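PDB 2V7S: putative lipoprotein LppA, which is of unknown function but is probably a membrane-anchored lipoprotein of the cell envelope, belonging to a family confined to pathogenic mycobacteria. Local coordinates for residues Gln48-Met53 with Cys187-Lys192; Ser119-Ala124 with Ile176-Leu181. All blocks are in the same frame, centred on the assembly; numbering follows the deposited sequence.

Contact 1. Residues Gln48-Met53 with Cys187-Lys192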
# COMPACT_ATOMS: atom_id res chain seq x y z
N GLN A 48 3.39 9.25 -6.18
CA GLN A 48 3.46 10.34 -5.19
C GLN A 48 4.43 10.06 -4.03
O GLN A 48 5.12 10.98 -3.56
CB GLN A 48 2.05 10.65 -4.66
CG GLN A 48 1.14 11.26 -5.73
CD GLN A 48 -0.32 11.39 -5.31
OE1 GLN A 48 -0.71 11.01 -4.21
NE2 GLN A 48 -1.13 11.94 -6.21
N LEU A 49 4.46 8.82 -3.57
CA LEU A 49 5.35 8.41 -2.47
C LEU A 49 6.80 8.66 -2.88
O LEU A 49 7.57 9.33 -2.17
CB LEU A 49 5.17 6.93 -2.12
CG LEU A 49 6.04 6.39 -0.97
CD1 LEU A 49 5.62 7.01 0.31
CD2 LEU A 49 5.85 4.89 -0.84
N ILE A 50 7.17 8.12 -4.02
CA ILE A 50 8.51 8.35 -4.56
C ILE A 50 8.81 9.84 -4.70
O ILE A 50 9.84 10.32 -4.20
CB ILE A 50 8.66 7.59 -5.89
CG1 ILE A 50 8.68 6.07 -5.56
CG2 ILE A 50 9.92 8.05 -6.66
CD1 ILE A 50 8.55 5.15 -6.76
N ASP A 51 7.91 10.58 -5.34
CA ASP A 51 8.12 12.01 -5.60
C ASP A 51 8.31 12.79 -4.30
O ASP A 51 9.17 13.68 -4.21
CB ASP A 51 7.00 12.61 -6.41
CG ASP A 51 7.09 12.29 -7.90
OD1 ASP A 51 8.07 11.66 -8.37
OD2 ASP A 51 6.14 12.67 -8.59
N SER A 52 7.55 12.42 -3.28
CA SER A 52 7.69 13.11 -1.98
C SER A 52 9.03 12.85 -1.28
O SER A 52 9.36 13.54 -0.30
CB SER A 52 6.52 12.74 -1.06
OG SER A 52 6.71 11.45 -0.56
N MSE A 53 9.78 11.85 -1.74
CA MSE A 53 11.09 11.48 -1.13
C MSE A 53 12.29 12.04 -1.90
O MSE A 53 13.45 11.95 -1.43
CB MSE A 53 11.21 9.96 -1.01
CG MSE A 53 10.39 9.38 0.13
SE MSE A 53 10.37 7.44 0.07
CE MSE A 53 12.21 7.16 0.47
N CYS A 187 15.25 5.55 5.02
CA CYS A 187 15.08 5.10 3.66
C CYS A 187 15.39 6.27 2.71
O CYS A 187 14.94 7.40 2.96
CB CYS A 187 13.62 4.58 3.45
SG CYS A 187 13.31 3.96 1.78
N PHE A 188 16.17 6.02 1.65
CA PHE A 188 16.44 7.07 0.63
C PHE A 188 16.30 6.42 -0.72
O PHE A 188 16.65 5.28 -0.87
CB PHE A 188 17.89 7.63 0.72
CG PHE A 188 18.18 8.41 1.98
CD1 PHE A 188 18.44 7.73 3.18
CD2 PHE A 188 18.18 9.81 1.99
CE1 PHE A 188 18.68 8.44 4.38
CE2 PHE A 188 18.45 10.53 3.19
CZ PHE A 188 18.71 9.82 4.39
N LEU A 189 15.77 7.16 -1.69
CA LEU A 189 15.75 6.74 -3.08
C LEU A 189 17.16 6.58 -3.61
O LEU A 189 18.04 7.40 -3.33
CB LEU A 189 15.03 7.82 -3.94
CG LEU A 189 13.58 8.22 -3.60
CD1 LEU A 189 13.03 9.30 -4.55
CD2 LEU A 189 12.72 6.95 -3.74
N LEU A 190 17.38 5.54 -4.41
CA LEU A 190 18.62 5.40 -5.13
C LEU A 190 18.81 6.58 -6.10
O LEU A 190 17.83 7.10 -6.63
CB LEU A 190 18.55 4.08 -5.93
CG LEU A 190 18.29 2.79 -5.12
CD1 LEU A 190 18.14 1.57 -6.04
CD2 LEU A 190 19.42 2.54 -4.11
N GLN A 191 20.05 6.99 -6.34
CA GLN A 191 20.29 8.04 -7.32
C GLN A 191 19.66 7.72 -8.70
O GLN A 191 19.15 8.60 -9.37
CB GLN A 191 21.78 8.39 -7.46
CG GLN A 191 22.01 9.48 -8.51
CD GLN A 191 21.42 10.80 -8.05
OE1 GLN A 191 21.51 11.13 -6.86
NE2 GLN A 191 20.84 11.55 -8.96
N LYS A 192 19.63 6.45 -9.10
CA LYS A 192 19.01 6.13 -10.41
C LYS A 192 17.51 6.49 -10.49
O LYS A 192 17.00 6.87 -11.56
CB LYS A 192 19.24 4.66 -10.78
CG LYS A 192 18.70 3.64 -9.78
CD LYS A 192 18.75 2.25 -10.46
CE LYS A 192 18.17 1.16 -9.59
NZ LYS A 192 18.43 -0.19 -10.19
O HOH W 1 15.30 9.91 -1.11
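Leu189 and Met53 form the centre of an apolar contact between the C-terminal part of helix 37-53 and the short strand 188-189. The isobutyl group of Leu189 lies against residues 50-53: CG of Leu189 is 3.9 Å from CB of Met53, and its CD1 rests on the backbone, 3.4 Å from O of Ile50. CD1 of Leu189 also meets CG2 of Ile50 at 4.0 Å, where the two side chains cross at about a right angle. Ile50 presents this branch because CG1 sits beside its own backbone N (chi1 -69°), leaving CG2 anti to that N. Further along, the selenomethionine Met53 reaches past Leu189 to the start of the second segment. Its chain bends at the last torsion (chi3 68°) and sets CE 3.6 Å from SG of Cys187, a sulfur already tied to Cys104 in the disulfide.

Polar linkage between the segments is indirect. One water donates to O of Met53 and accepts from N of Leu189, at 2.8 Å from either atom, so it bridges Met53 to the strand. Within the helix, OG of Ser52 turns back to O of Leu49 (2.8 Å).

Leu41 of the second subunit packs on Met53 and Leu49, which places this end of the helix at the dimer interface. The contact is buried helix-on-strand packing: it lays helix 37-53 against an outermost strand of the small three-stranded antiparallel sheet, beside the Cys104-Cys187 disulfide.

Contact 2. Residues Ser119-Ala124 with Ile176-Leu181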
# COMPACT_ATOMS: atom_id res chain seq x y z
N SER A 119 30.86 -0.75 8.78
CA SER A 119 31.01 -1.25 10.15
C SER A 119 32.35 -0.84 10.78
O SER A 119 33.39 -0.90 10.14
CB SER A 119 30.90 -2.77 10.19
OG SER A 119 29.73 -3.23 9.52
N VAL A 120 32.29 -0.45 12.05
CA VAL A 120 33.44 -0.01 12.81
C VAL A 120 33.75 -1.12 13.81
O VAL A 120 32.83 -1.61 14.48
CB VAL A 120 33.15 1.30 13.55
CG1 VAL A 120 34.18 1.52 14.68
CG2 VAL A 120 33.18 2.53 12.57
N MSE A 121 35.02 -1.55 13.88
CA MSE A 121 35.47 -2.54 14.87
C MSE A 121 36.43 -1.87 15.87
O MSE A 121 37.45 -1.32 15.44
CB MSE A 121 36.26 -3.62 14.16
CG MSE A 121 36.88 -4.63 15.11
SE MSE A 121 35.50 -5.87 15.68
CE MSE A 121 35.25 -6.77 13.91
N PHE A 122 36.17 -1.97 17.18
CA PHE A 122 37.09 -1.35 18.15
C PHE A 122 38.18 -2.37 18.52
O PHE A 122 37.97 -3.56 18.40
CB PHE A 122 36.36 -0.83 19.41
CG PHE A 122 35.45 0.35 19.12
CD1 PHE A 122 34.09 0.15 18.89
CD2 PHE A 122 35.96 1.65 19.08
CE1 PHE A 122 33.24 1.24 18.60
CE2 PHE A 122 35.12 2.76 18.77
CZ PHE A 122 33.74 2.52 18.56
N GLY A 123 39.36 -1.88 18.88
CA GLY A 123 40.51 -2.74 19.16
C GLY A 123 40.33 -3.47 20.47
O GLY A 123 40.54 -4.71 20.57
N ALA A 124 39.95 -2.72 21.50
CA ALA A 124 39.79 -3.26 22.85
C ALA A 124 38.32 -3.33 23.23
O ALA A 124 37.48 -2.57 22.68
CB ALA A 124 40.54 -2.40 23.86
N ILE A 176 29.96 -8.13 22.59
CA ILE A 176 29.85 -9.42 23.21
C ILE A 176 31.28 -9.89 23.51
O ILE A 176 31.77 -9.76 24.67
CB ILE A 176 29.04 -10.42 22.30
CG1 ILE A 176 27.76 -9.77 21.77
CG2 ILE A 176 28.76 -11.75 23.04
CD1 ILE A 176 26.80 -9.37 22.85
N LYS A 177 31.95 -10.45 22.50
CA LYS A 177 33.35 -10.88 22.62
C LYS A 177 34.28 -9.74 22.18
O LYS A 177 35.42 -9.63 22.65
CB LYS A 177 33.58 -12.16 21.80
CG LYS A 177 32.74 -13.32 22.29
CD LYS A 177 33.12 -14.64 21.64
CE LYS A 177 32.35 -15.78 22.27
NZ LYS A 177 33.19 -17.01 22.36
N PHE A 178 33.77 -8.88 21.31
CA PHE A 178 34.51 -7.72 20.77
C PHE A 178 33.46 -6.65 20.52
O PHE A 178 32.27 -6.98 20.46
CB PHE A 178 35.26 -8.07 19.47
CG PHE A 178 34.39 -8.73 18.40
CD1 PHE A 178 34.21 -10.08 18.39
CD2 PHE A 178 33.76 -7.95 17.41
CE1 PHE A 178 33.38 -10.70 17.44
CE2 PHE A 178 32.96 -8.55 16.42
CZ PHE A 178 32.74 -9.93 16.46
N ALA A 179 33.87 -5.38 20.40
CA ALA A 179 32.95 -4.28 20.28
C ALA A 179 32.86 -3.68 18.88
O ALA A 179 33.87 -3.48 18.21
CB ALA A 179 33.27 -3.18 21.29
N THR A 180 31.62 -3.40 18.44
CA THR A 180 31.41 -2.81 17.12
C THR A 180 30.49 -1.62 17.27
O THR A 180 29.76 -1.51 18.25
CB THR A 180 30.77 -3.85 16.15
OG1 THR A 180 29.54 -4.35 16.71
CG2 THR A 180 31.73 -5.02 15.90
N LEU A 181 30.54 -0.73 16.28
CA LEU A 181 29.57 0.30 16.10
C LEU A 181 28.90 0.10 14.73
O LEU A 181 29.61 -0.02 13.68
CB LEU A 181 30.27 1.69 16.15
CG LEU A 181 29.50 2.91 15.68
CD1 LEU A 181 28.30 3.17 16.63
CD2 LEU A 181 30.39 4.19 15.58
O HOH W 2 36.46 -4.82 20.79
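Val120 and Leu181 form an antiparallel hydrogen-bonded pair at the tight end of this strand contact. N of Val120 gives its hydrogen to O of Leu181 (3.2 Å), N of Leu181 returns a bond to O of Val120 (3.0 Å), and N of Phe122 continues the ladder to O of Ala179 (2.9 Å). Val120 and Leu181 lie side by side, their CB atoms 3.9 Å apart, on the face covered by helix 59-80. The Phe122 ring reaches the same layer: its CE1 is 3.9 Å from CB of Leu181, while CG1 of Val120 lies over one ring face, offset toward the rim.

The other face, with Met121 and Thr180, is more exposed, yet SE of selenomethionine Met121 closely abuts CD2 of Phe178 (3.2 Å). Two bends (chi2 78°, chi3 69°) fold Met121 back into this oblique Met-aromatic contact. The loose part lies toward Ala124, where a water accepts from N of Ala179 and donates to O of Phe122, with a weak bond to O of Ala124. The chemistry implies two unlike faces on these neighbouring inner strands: one apolar and buried under helix 59-80, the other more exposed, where selenium meets an aromatic ring.

Overall arrangement
From the N terminus, the chain leaves helix 37-53, whose C-terminal part forms the first half of contact 1, and runs through helix 59-80, strand 86-88, helix 92-100 and strands 102-103 and 112-114 to strand 120-122. From there a loop of 51 residues, with helix 128-143 and strands 149-151, 160-166 and 169-175, is closed by contact 2 when strand 179-184 returns. Strand 188-189 follows directly and closes contact 1, so contact 2 is nested inside its 133-residue loop. The two do not touch: their centres are 33 Å apart, on opposite sides of the chain's centre. Contact 2 joins neighbouring strands of the six-stranded sheet, whereas contact 1 ties the N-terminal helix to the three-stranded one.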